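Local atomic coordinates of TetR family Transcriptional regulator (Streptococcus agalactiae 2603V/R, PDB entry 3KKC), a protein that probably binds DNA as a transcriptional regulator of the TetR family, through a helix-turn-helix motif. Residues 65-70 against 94-99; 58-63 against 106-111; 70-75 against 114-119. All blocks are in the same frame, centred on the assembly; numbering follows the deposited sequence.

Contact 1. Residues 65-70 against 94-99; sequences EDLFHH and NQDSIA. With NI (nickel (II) ion), chain E.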
loop_
_atom_site.group_PDB
_atom_site.type_symbol
_atom_site.label_atom_id
_atom_site.label_comp_id
_atom_site.label_asym_id
_atom_site.label_seq_id
_atom_site.Cartn_x
_atom_site.Cartn_y
_atom_site.Cartn_z
ATOM N N GLU A 65 -14.840 15.512 -1.603
ATOM C CA GLU A 65 -14.762 16.959 -1.573
ATOM C C GLU A 65 -15.199 17.468 -0.188
ATOM O O GLU A 65 -14.444 18.182 0.474
ATOM C CB GLU A 65 -15.604 17.556 -2.700
ATOM C CG GLU A 65 -15.727 19.052 -2.641
ATOM C CD GLU A 65 -15.933 19.674 -3.998
ATOM O OE1 GLU A 65 -16.410 18.981 -4.937
ATOM O OE2 GLU A 65 -15.605 20.874 -4.120
ATOM N N ASP A 66 -16.407 17.055 0.227
ATOM C CA ASP A 66 -16.991 17.299 1.559
ATOM C C ASP A 66 -16.139 16.771 2.708
ATOM O O ASP A 66 -15.842 17.498 3.637
ATOM C CB ASP A 66 -18.364 16.618 1.693
ATOM C CG ASP A 66 -19.464 17.338 0.944
ATOM O OD1 ASP A 66 -19.295 18.526 0.600
ATOM O OD2 ASP A 66 -20.511 16.707 0.710
ATOM N N LEU A 67 -15.795 15.489 2.661
ATOM C CA LEU A 67 -15.017 14.861 3.716
ATOM C C LEU A 67 -13.688 15.594 3.977
ATOM O O LEU A 67 -13.289 15.800 5.130
ATOM C CB LEU A 67 -14.764 13.397 3.368
ATOM C CG LEU A 67 -15.615 12.402 4.143
ATOM C CD1 LEU A 67 -16.794 13.099 4.819
ATOM C CD2 LEU A 67 -16.081 11.288 3.241
ATOM N N PHE A 68 -13.018 16.002 2.901
ATOM C CA PHE A 68 -11.739 16.691 3.020
ATOM C C PHE A 68 -11.889 18.178 3.377
ATOM O O PHE A 68 -10.996 18.778 3.986
ATOM C CB PHE A 68 -10.891 16.457 1.773
ATOM C CG PHE A 68 -10.525 15.004 1.582
ATOM C CD1 PHE A 68 -10.372 14.174 2.695
ATOM C CD2 PHE A 68 -10.338 14.463 0.302
ATOM C CE1 PHE A 68 -10.040 12.832 2.543
ATOM C CE2 PHE A 68 -10.020 13.121 0.135
ATOM C CZ PHE A 68 -9.865 12.293 1.238
ATOM N N HIS A 69 -13.016 18.779 3.017
ATOM C CA HIS A 69 -13.220 20.141 3.444
ATOM C C HIS A 69 -13.382 20.127 4.953
ATOM O O HIS A 69 -12.797 20.959 5.632
ATOM C CB HIS A 69 -14.425 20.771 2.771
ATOM C CG HIS A 69 -14.615 22.216 3.098
ATOM N ND1 HIS A 69 -14.285 23.225 2.217
ATOM C CD2 HIS A 69 -15.136 22.824 4.192
ATOM C CE1 HIS A 69 -14.585 24.394 2.760
ATOM N NE2 HIS A 69 -15.103 24.179 3.958
ATOM N N HIS A 70 -14.138 19.173 5.493
ATOM C CA HIS A 70 -14.300 19.139 6.945
ATOM C C HIS A 70 -13.044 18.750 7.738
ATOM O O HIS A 70 -12.873 19.186 8.875
ATOM C CB HIS A 70 -15.457 18.258 7.411
ATOM C CG HIS A 70 -15.672 18.326 8.896
ATOM N ND1 HIS A 70 -16.147 19.463 9.523
ATOM C CD2 HIS A 70 -15.432 17.426 9.882
ATOM C CE1 HIS A 70 -16.206 19.251 10.827
ATOM N NE2 HIS A 70 -15.786 18.023 11.074
ATOM N N ASN A 94 -15.434 6.188 11.914
ATOM C CA ASN A 94 -15.748 5.958 10.520
ATOM C C ASN A 94 -16.808 6.975 10.092
ATOM O O ASN A 94 -17.809 6.639 9.435
ATOM C CB ASN A 94 -16.236 4.525 10.317
ATOM C CG ASN A 94 -16.084 4.048 8.869
ATOM O OD1 ASN A 94 -15.398 4.678 8.051
ATOM N ND2 ASN A 94 -16.728 2.926 8.552
ATOM N N GLN A 95 -16.592 8.221 10.512
ATOM C CA GLN A 95 -17.442 9.331 10.101
ATOM C C GLN A 95 -17.604 9.365 8.583
ATOM O O GLN A 95 -16.674 9.759 7.849
ATOM C CB GLN A 95 -16.870 10.655 10.583
ATOM C CG GLN A 95 -16.477 10.638 12.046
ATOM C CD GLN A 95 -17.305 11.598 12.882
ATOM O OE1 GLN A 95 -18.376 12.032 12.452
ATOM N NE2 GLN A 95 -16.813 11.934 14.080
ATOM N N ASP A 96 -18.815 8.979 8.161
ATOM C CA ASP A 96 -19.245 8.844 6.769
ATOM C C ASP A 96 -18.400 7.845 5.984
ATOM O O ASP A 96 -18.070 8.101 4.838
ATOM C CB ASP A 96 -19.286 10.191 6.023
ATOM C CG ASP A 96 -19.761 11.355 6.901
ATOM O OD1 ASP A 96 -20.965 11.724 6.878
ATOM O OD2 ASP A 96 -18.900 11.929 7.592
ATOM N N SER A 97 -18.057 6.720 6.604
ATOM C CA SER A 97 -17.361 5.633 5.927
ATOM C C SER A 97 -15.943 6.032 5.474
ATOM O O SER A 97 -15.369 5.425 4.537
ATOM C CB SER A 97 -18.179 5.162 4.724
ATOM O OG SER A 97 -19.542 4.985 5.078
ATOM N N ILE A 98 -15.381 7.045 6.137
ATOM C CA ILE A 98 -14.071 7.540 5.747
ATOM C C ILE A 98 -12.985 6.484 5.988
ATOM O O ILE A 98 -12.065 6.352 5.196
ATOM C CB ILE A 98 -13.717 8.876 6.416
ATOM C CG1 ILE A 98 -12.573 9.541 5.670
ATOM C CG2 ILE A 98 -13.372 8.693 7.906
ATOM C CD1 ILE A 98 -12.457 10.993 5.964
ATOM N N ALA A 99 -13.131 5.724 7.070
ATOM C CA ALA A 99 -12.249 4.610 7.388
ATOM C C ALA A 99 -12.365 3.529 6.331
ATOM O O ALA A 99 -11.375 3.002 5.834
ATOM C CB ALA A 99 -12.616 4.026 8.729
HETATM NI NI NI E . -15.335 16.929 12.918
#
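Leu67 and Ile98 form the tight part of this contact, with Leu67 CG 3.9 Å from Ile98 CD1 as the two side chains run past each other, pointing opposite ways. Both residues are buried and lose 76 and 46 Å² of surface here, and their CA atoms, 7.7 Å apart, mark the nearest approach of the backbones. Ile98 sends its CG1 branch anti to the backbone N (chi1 -163°), which brings the terminal CD1 to the leucine.

The solvent side belongs to Asp96, partly exposed and losing 32 Å² at the margin. Its carboxylate lies obliquely against the CD1 methyl of Leu67, OD2 to CD1 3.7 Å, a van der Waals touch of an oxygen on a methyl. Also partly exposed is His70, whose NE2 binds nickel at 2.2 Å; His86 and His90 are further ligands.

The segment 94-99 links helix 80-93 to helix 98-103: Asn94, with positive phi, is the C-prime residue of a Schellman motif ending the first, and Ser97 stands at the N-cap position of the second. Ile98 also packs on Phe91 of helix 80-93 and Phe109 of helix 107-129, so helix 57-71 meets the start of helix 98-103 with both of these helices alongside.

Contact 2. Residues 58-63 against 106-111; sequences VLLKEL and DPYFLL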
loop_
_atom_site.group_PDB
_atom_site.type_symbol
_atom_site.label_atom_id
_atom_site.label_comp_id
_atom_site.label_asym_id
_atom_site.label_seq_id
_atom_site.Cartn_x
_atom_site.Cartn_y
_atom_site.Cartn_z
ATOM N N VAL A 58 -19.423 11.130 -9.593
ATOM C CA VAL A 58 -19.514 12.428 -8.937
ATOM C C VAL A 58 -20.007 12.379 -7.480
ATOM O O VAL A 58 -19.948 13.385 -6.789
ATOM C CB VAL A 58 -20.295 13.469 -9.766
ATOM C CG1 VAL A 58 -19.693 13.556 -11.170
ATOM C CG2 VAL A 58 -21.764 13.122 -9.815
ATOM N N LEU A 59 -20.468 11.218 -7.013
ATOM C CA LEU A 59 -20.789 11.057 -5.592
ATOM C C LEU A 59 -19.508 10.888 -4.816
ATOM O O LEU A 59 -19.336 11.463 -3.744
ATOM C CB LEU A 59 -21.659 9.830 -5.320
ATOM C CG LEU A 59 -23.116 9.852 -5.747
ATOM C CD1 LEU A 59 -23.180 9.409 -7.184
ATOM C CD2 LEU A 59 -23.926 8.926 -4.862
ATOM N N LEU A 60 -18.616 10.066 -5.348
ATOM C CA LEU A 60 -17.333 9.859 -4.715
ATOM C C LEU A 60 -16.615 11.197 -4.625
ATOM O O LEU A 60 -16.085 11.573 -3.568
ATOM C CB LEU A 60 -16.499 8.880 -5.516
ATOM C CG LEU A 60 -15.319 8.484 -4.668
ATOM C CD1 LEU A 60 -15.857 7.935 -3.378
ATOM C CD2 LEU A 60 -14.491 7.460 -5.383
ATOM N N LYS A 61 -16.621 11.914 -5.745
ATOM C CA LYS A 61 -15.965 13.209 -5.855
ATOM C C LYS A 61 -16.557 14.196 -4.827
ATOM O O LYS A 61 -15.862 14.623 -3.903
ATOM C CB LYS A 61 -16.086 13.714 -7.294
ATOM C CG LYS A 61 -15.742 15.174 -7.543
ATOM C CD LYS A 61 -16.725 15.738 -8.594
ATOM C CE LYS A 61 -16.316 17.097 -9.144
ATOM N NZ LYS A 61 -14.862 17.120 -9.477
ATOM N N GLU A 62 -17.835 14.539 -4.983
ATOM C CA GLU A 62 -18.565 15.308 -3.974
ATOM C C GLU A 62 -18.277 14.851 -2.536
ATOM O O GLU A 62 -17.808 15.644 -1.721
ATOM C CB GLU A 62 -20.067 15.239 -4.226
ATOM C CG GLU A 62 -20.530 16.030 -5.426
ATOM C CD GLU A 62 -21.978 16.440 -5.305
ATOM O OE1 GLU A 62 -22.573 16.188 -4.227
ATOM O OE2 GLU A 62 -22.514 17.017 -6.279
ATOM N N LEU A 63 -18.555 13.581 -2.231
ATOM C CA LEU A 63 -18.266 13.030 -0.908
ATOM C C LEU A 63 -16.861 13.433 -0.427
ATOM O O LEU A 63 -16.743 14.293 0.433
ATOM C CB LEU A 63 -18.481 11.513 -0.858
ATOM C CG LEU A 63 -18.125 10.827 0.468
ATOM C CD1 LEU A 63 -18.866 11.485 1.593
ATOM C CD2 LEU A 63 -18.435 9.330 0.455
ATOM N N ASP A 106 -9.518 1.983 -2.395
ATOM C CA ASP A 106 -9.964 2.670 -3.599
ATOM C C ASP A 106 -8.890 3.649 -4.031
ATOM O O ASP A 106 -8.607 4.612 -3.324
ATOM C CB ASP A 106 -11.265 3.417 -3.394
ATOM C CG ASP A 106 -11.691 4.170 -4.642
ATOM O OD1 ASP A 106 -12.375 3.574 -5.500
ATOM O OD2 ASP A 106 -11.325 5.354 -4.780
ATOM N N PRO A 107 -8.279 3.399 -5.199
ATOM C CA PRO A 107 -7.128 4.189 -5.664
ATOM C C PRO A 107 -7.405 5.710 -5.664
ATOM O O PRO A 107 -6.503 6.499 -5.314
ATOM C CB PRO A 107 -6.895 3.659 -7.093
ATOM C CG PRO A 107 -8.212 3.042 -7.484
ATOM C CD PRO A 107 -8.727 2.432 -6.215
ATOM N N TYR A 108 -8.626 6.098 -6.044
ATOM C CA TYR A 108 -9.023 7.507 -6.100
ATOM C C TYR A 108 -9.104 8.171 -4.715
ATOM O O TYR A 108 -8.664 9.313 -4.538
ATOM C CB TYR A 108 -10.368 7.677 -6.819
ATOM C CG TYR A 108 -10.910 9.095 -6.763
ATOM C CD1 TYR A 108 -10.694 9.975 -7.812
ATOM C CD2 TYR A 108 -11.619 9.554 -5.645
ATOM C CE1 TYR A 108 -11.158 11.261 -7.759
ATOM C CE2 TYR A 108 -12.103 10.843 -5.585
ATOM C CZ TYR A 108 -11.870 11.704 -6.640
ATOM O OH TYR A 108 -12.362 13.006 -6.611
ATOM N N PHE A 109 -9.686 7.481 -3.738
ATOM C CA PHE A 109 -9.722 8.047 -2.405
ATOM C C PHE A 109 -8.314 8.147 -1.825
ATOM O O PHE A 109 -7.978 9.140 -1.185
ATOM C CB PHE A 109 -10.617 7.270 -1.448
ATOM C CG PHE A 109 -10.533 7.777 -0.055
ATOM C CD1 PHE A 109 -11.410 8.762 0.395
ATOM C CD2 PHE A 109 -9.524 7.337 0.792
ATOM C CE1 PHE A 109 -11.312 9.272 1.672
ATOM C CE2 PHE A 109 -9.421 7.846 2.082
ATOM C CZ PHE A 109 -10.331 8.817 2.522
ATOM N N LEU A 110 -7.489 7.127 -2.051
ATOM C CA LEU A 110 -6.131 7.131 -1.502
ATOM C C LEU A 110 -5.281 8.238 -2.133
ATOM O O LEU A 110 -4.279 8.671 -1.569
ATOM C CB LEU A 110 -5.452 5.772 -1.700
ATOM C CG LEU A 110 -4.385 5.388 -0.673
ATOM C CD1 LEU A 110 -5.058 4.777 0.542
ATOM C CD2 LEU A 110 -3.378 4.413 -1.257
ATOM N N LEU A 111 -5.690 8.686 -3.310
ATOM C CA LEU A 111 -4.923 9.668 -4.050
ATOM C C LEU A 111 -5.235 11.049 -3.524
ATOM O O LEU A 111 -4.353 11.773 -3.085
ATOM C CB LEU A 111 -5.232 9.576 -5.553
ATOM C CG LEU A 111 -4.011 9.553 -6.481
ATOM C CD1 LEU A 111 -4.406 9.419 -7.965
ATOM C CD2 LEU A 111 -3.123 10.777 -6.270
#
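Leu60 and Tyr108 carry most of this contact, losing 63 and 59 Å² of surface respectively, while Lys61 adds 26 Å². The methyl CD2 of Leu60 lies 3.6 Å from Tyr108 CD2, and Leu60 CG is 4.0 Å from the same ring atom. The methyl's approach to the ring is oblique, and the two side chains lie side by side, pointing opposite ways. Both CG atoms are anti to their backbone N (chi1 -168° for Leu60, 173° for Tyr108), which extends each chain across the gap between segments whose nearest CA atoms, those of Leu60 and Phe109, are 8.2 Å apart.

Tyr108 reaches on past the leucine to the next residue. Its OH sits 3.7 Å from Lys61 CA and 3.9 Å from Lys61 CB, so the phenol end rests against the root of the lysine and not its amine. The rest of Lys61 bends at chi2 and chi4 and leads away from helix 107-129; the residue is exposed, which places this margin of the contact at the protein surface.

On the buried margin, the same CD2 of Leu60 comes within 3.8 Å of Asp106 OD2. That oxygen already has a structural task: as N-cap of helix 107-129, Asp106 accepts from Phe109 N through its anti lone pair (2.9 Å, N-H...O angle 155°). The apolar methyl therefore packs against a carboxylate oxygen engaged in closing off the helix start.

Tyr30, in a loop, touches both Leu60 and Asp106. Phe109 lies on helix 98-103. Leu63 packs on helix 4-24 through Tyr18, Phe21 and Ile22, and Leu60 on Tyr108, so helix 57-71 is interposed between the N-terminal helix and the start of helix 107-129.

Contact 3. Residues 70-75 against 114-119; sequences HLFKQG and RSELEH. With NI (nickel (II) ion), chain E; IMD (imidazole), chain F.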
loop_
_atom_site.group_PDB
_atom_site.type_symbol
_atom_site.label_atom_id
_atom_site.label_comp_id
_atom_site.label_asym_id
_atom_site.label_seq_id
_atom_site.Cartn_x
_atom_site.Cartn_y
_atom_site.Cartn_z
ATOM N N HIS A 70 -14.138 19.173 5.493
ATOM C CA HIS A 70 -14.300 19.139 6.945
ATOM C C HIS A 70 -13.044 18.750 7.738
ATOM O O HIS A 70 -12.873 19.186 8.875
ATOM C CB HIS A 70 -15.457 18.258 7.411
ATOM C CG HIS A 70 -15.672 18.326 8.896
ATOM N ND1 HIS A 70 -16.147 19.463 9.523
ATOM C CD2 HIS A 70 -15.432 17.426 9.882
ATOM C CE1 HIS A 70 -16.206 19.251 10.827
ATOM N NE2 HIS A 70 -15.786 18.023 11.074
ATOM N N LEU A 71 -12.190 17.909 7.165
ATOM C CA LEU A 71 -10.991 17.477 7.878
ATOM C C LEU A 71 -9.917 18.559 7.914
ATOM O O LEU A 71 -9.381 18.862 8.968
ATOM C CB LEU A 71 -10.424 16.204 7.259
ATOM C CG LEU A 71 -11.180 14.927 7.604
ATOM C CD1 LEU A 71 -10.359 13.710 7.265
ATOM C CD2 LEU A 71 -11.484 14.949 9.068
ATOM N N PHE A 72 -9.622 19.166 6.772
ATOM C CA PHE A 72 -8.423 19.989 6.633
ATOM C C PHE A 72 -8.755 21.442 6.396
ATOM O O PHE A 72 -8.284 22.309 7.118
ATOM C CB PHE A 72 -7.556 19.533 5.448
ATOM C CG PHE A 72 -7.317 18.045 5.375
ATOM C CD1 PHE A 72 -6.375 17.433 6.186
ATOM C CD2 PHE A 72 -8.003 17.267 4.458
ATOM C CE1 PHE A 72 -6.138 16.062 6.096
ATOM C CE2 PHE A 72 -7.771 15.905 4.365
ATOM C CZ PHE A 72 -6.836 15.306 5.181
ATOM N N LYS A 73 -9.535 21.700 5.350
ATOM C CA LYS A 73 -9.778 23.057 4.874
ATOM C C LYS A 73 -10.502 23.887 5.930
ATOM O O LYS A 73 -11.121 24.914 5.639
ATOM C CB LYS A 73 -10.517 23.022 3.534
ATOM C CG LYS A 73 -9.769 22.193 2.479
ATOM C CD LYS A 73 -10.730 21.527 1.498
ATOM C CE LYS A 73 -10.147 20.240 0.912
ATOM N NZ LYS A 73 -11.178 19.423 0.187
ATOM N N GLN A 74 -10.403 23.409 7.167
ATOM C CA GLN A 74 -10.776 24.155 8.361
ATOM C C GLN A 74 -9.808 25.300 8.676
ATOM O O GLN A 74 -8.579 25.140 8.616
ATOM C CB GLN A 74 -10.799 23.198 9.553
ATOM C CG GLN A 74 -11.887 22.165 9.476
ATOM C CD GLN A 74 -13.257 22.797 9.510
ATOM O OE1 GLN A 74 -14.082 22.443 10.344
ATOM N NE2 GLN A 74 -13.498 23.757 8.618
ATOM N N GLY A 75 -10.366 26.454 9.015
ATOM C CA GLY A 75 -9.582 27.509 9.626
ATOM C C GLY A 75 -9.791 27.461 11.130
ATOM O O GLY A 75 -9.632 28.458 11.827
ATOM N N ARG A 114 -3.995 11.452 0.088
ATOM C CA ARG A 114 -2.572 11.687 0.230
ATOM C C ARG A 114 -2.260 13.122 -0.174
ATOM O O ARG A 114 -1.367 13.747 0.381
ATOM C CB ARG A 114 -1.748 10.694 -0.585
ATOM C CG ARG A 114 -0.269 10.679 -0.208
ATOM C CD ARG A 114 0.380 9.322 -0.517
ATOM N NE ARG A 114 1.787 9.265 -0.109
ATOM C CZ ARG A 114 2.695 10.203 -0.393
ATOM N NH1 ARG A 114 2.350 11.290 -1.082
ATOM N NH2 ARG A 114 3.956 10.057 -0.002
ATOM N N SER A 115 -3.013 13.659 -1.121
ATOM C CA SER A 115 -2.735 15.004 -1.598
ATOM C C SER A 115 -3.127 16.085 -0.596
ATOM O O SER A 115 -2.522 17.152 -0.559
ATOM C CB SER A 115 -3.412 15.253 -2.943
ATOM O OG SER A 115 -3.404 16.633 -3.260
ATOM N N GLU A 116 -4.140 15.820 0.217
ATOM C CA GLU A 116 -4.523 16.781 1.249
ATOM C C GLU A 116 -3.475 16.804 2.362
ATOM O O GLU A 116 -3.031 17.875 2.788
ATOM C CB GLU A 116 -5.924 16.485 1.794
ATOM C CG GLU A 116 -7.025 16.618 0.741
ATOM C CD GLU A 116 -7.272 18.062 0.309
ATOM O OE1 GLU A 116 -7.260 18.962 1.190
ATOM O OE2 GLU A 116 -7.495 18.291 -0.907
ATOM N N LEU A 117 -3.077 15.616 2.815
ATOM C CA LEU A 117 -1.932 15.455 3.704
ATOM C C LEU A 117 -0.715 16.247 3.236
ATOM O O LEU A 117 -0.066 16.897 4.032
ATOM C CB LEU A 117 -1.580 13.980 3.857
ATOM C CG LEU A 117 -2.628 13.118 4.576
ATOM C CD1 LEU A 117 -2.283 11.627 4.467
ATOM C CD2 LEU A 117 -2.749 13.538 6.033
ATOM N N GLU A 118 -0.429 16.234 1.945
ATOM C CA GLU A 118 0.702 16.993 1.423
ATOM C C GLU A 118 0.557 18.494 1.602
ATOM O O GLU A 118 1.548 19.209 1.691
ATOM C CB GLU A 118 0.916 16.733 -0.072
ATOM C CG GLU A 118 1.659 15.481 -0.413
ATOM C CD GLU A 118 2.132 15.475 -1.865
ATOM O OE1 GLU A 118 2.480 16.565 -2.383
ATOM O OE2 GLU A 118 2.159 14.382 -2.486
ATOM N N HIS A 119 -0.669 18.985 1.612
ATOM C CA HIS A 119 -0.894 20.426 1.597
ATOM C C HIS A 119 -1.126 20.975 3.001
ATOM O O HIS A 119 -0.750 22.112 3.319
ATOM C CB HIS A 119 -2.089 20.740 0.701
ATOM C CG HIS A 119 -2.384 22.200 0.561
ATOM N ND1 HIS A 119 -1.658 23.031 -0.266
ATOM C CD2 HIS A 119 -3.348 22.974 1.119
ATOM C CE1 HIS A 119 -2.153 24.255 -0.207
ATOM N NE2 HIS A 119 -3.178 24.248 0.629
HETATM NI NI NI E . -15.335 16.929 12.918
HETATM N N1 IMD F . -14.743 21.458 13.068
HETATM C C2 IMD F . -14.178 20.425 13.730
HETATM N N3 IMD F . -15.160 19.662 14.261
HETATM C C4 IMD F . -16.351 20.210 13.940
HETATM C C5 IMD F . -16.087 21.346 13.184
#
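Glu116 meets Phe72 and Lys73 in succession along its length. Its CB stands over one face of the phenylalanine ring, 3.2 Å from Phe72 CE2, a short CH-pi type approach at the place where the backbones are also nearest (Phe72 CA to Glu116 CA 7.4 Å). CG follows at 3.8 Å from Phe72 CE2, still beside the ring. The chain then bends, chi2 -70°, and CD turns toward Lys73 CE, while OE1 still touches the ring at Phe72 CD2, 3.8 Å away. At the tip, OE1 is also 3.2 Å from Lys73 CE, while OE2 lies 4.0 Å from Lys73 NZ. That last separation is beyond a salt bridge, so the opposite charges probably attract at a distance without direct pairing. The lysine crosses the glutamate at about a right angle, and the carboxylate plane is inclined 35° to the phenyl plane. OE2 also has a long, weak ion pair with Arg112.

On the other side of CZ, Phe72 CE1 touches Leu117 CD2 obliquely and more loosely, at 4.2 Å. Near the nickel, an imidazole probably derived from the crystallisation liquor lies at the edge of the His70 ring and donates a weak hydrogen bond from N1 to Gln74 OE1, 3.0 Å.

The Phe72 ring packs on Ile87 of helix 80-93. Leu117 continues to Phe148 of helix 137-157. The end of helix 57-71 and the loop after it thus lie between helices 80-93 and 107-129, with helix 137-157 packed on the latter.

In the fold
From the N terminus, the chain passes through the predicted helix-turn-helix and enters helix 57-71, which supplies the first segments of contacts 1 and 2 and the start of that of contact 3. Contact 1 closes the shortest loop, bringing the chain back at 94-99. Contact 2 closes the longest, at 106-111, enclosing contact 1 entirely. Contact 3, from 70-75 to 114-119, closes one of intermediate length and crosses both. Contact 1 touches both of the others: Phe68 packs on Phe109 of contact 2 and Ile98 on Leu71 of contact 3, which also shares His70. Together they fasten the helix leaving the probable DNA-binding region to helices 98-103 and 107-129 of the C-terminal region.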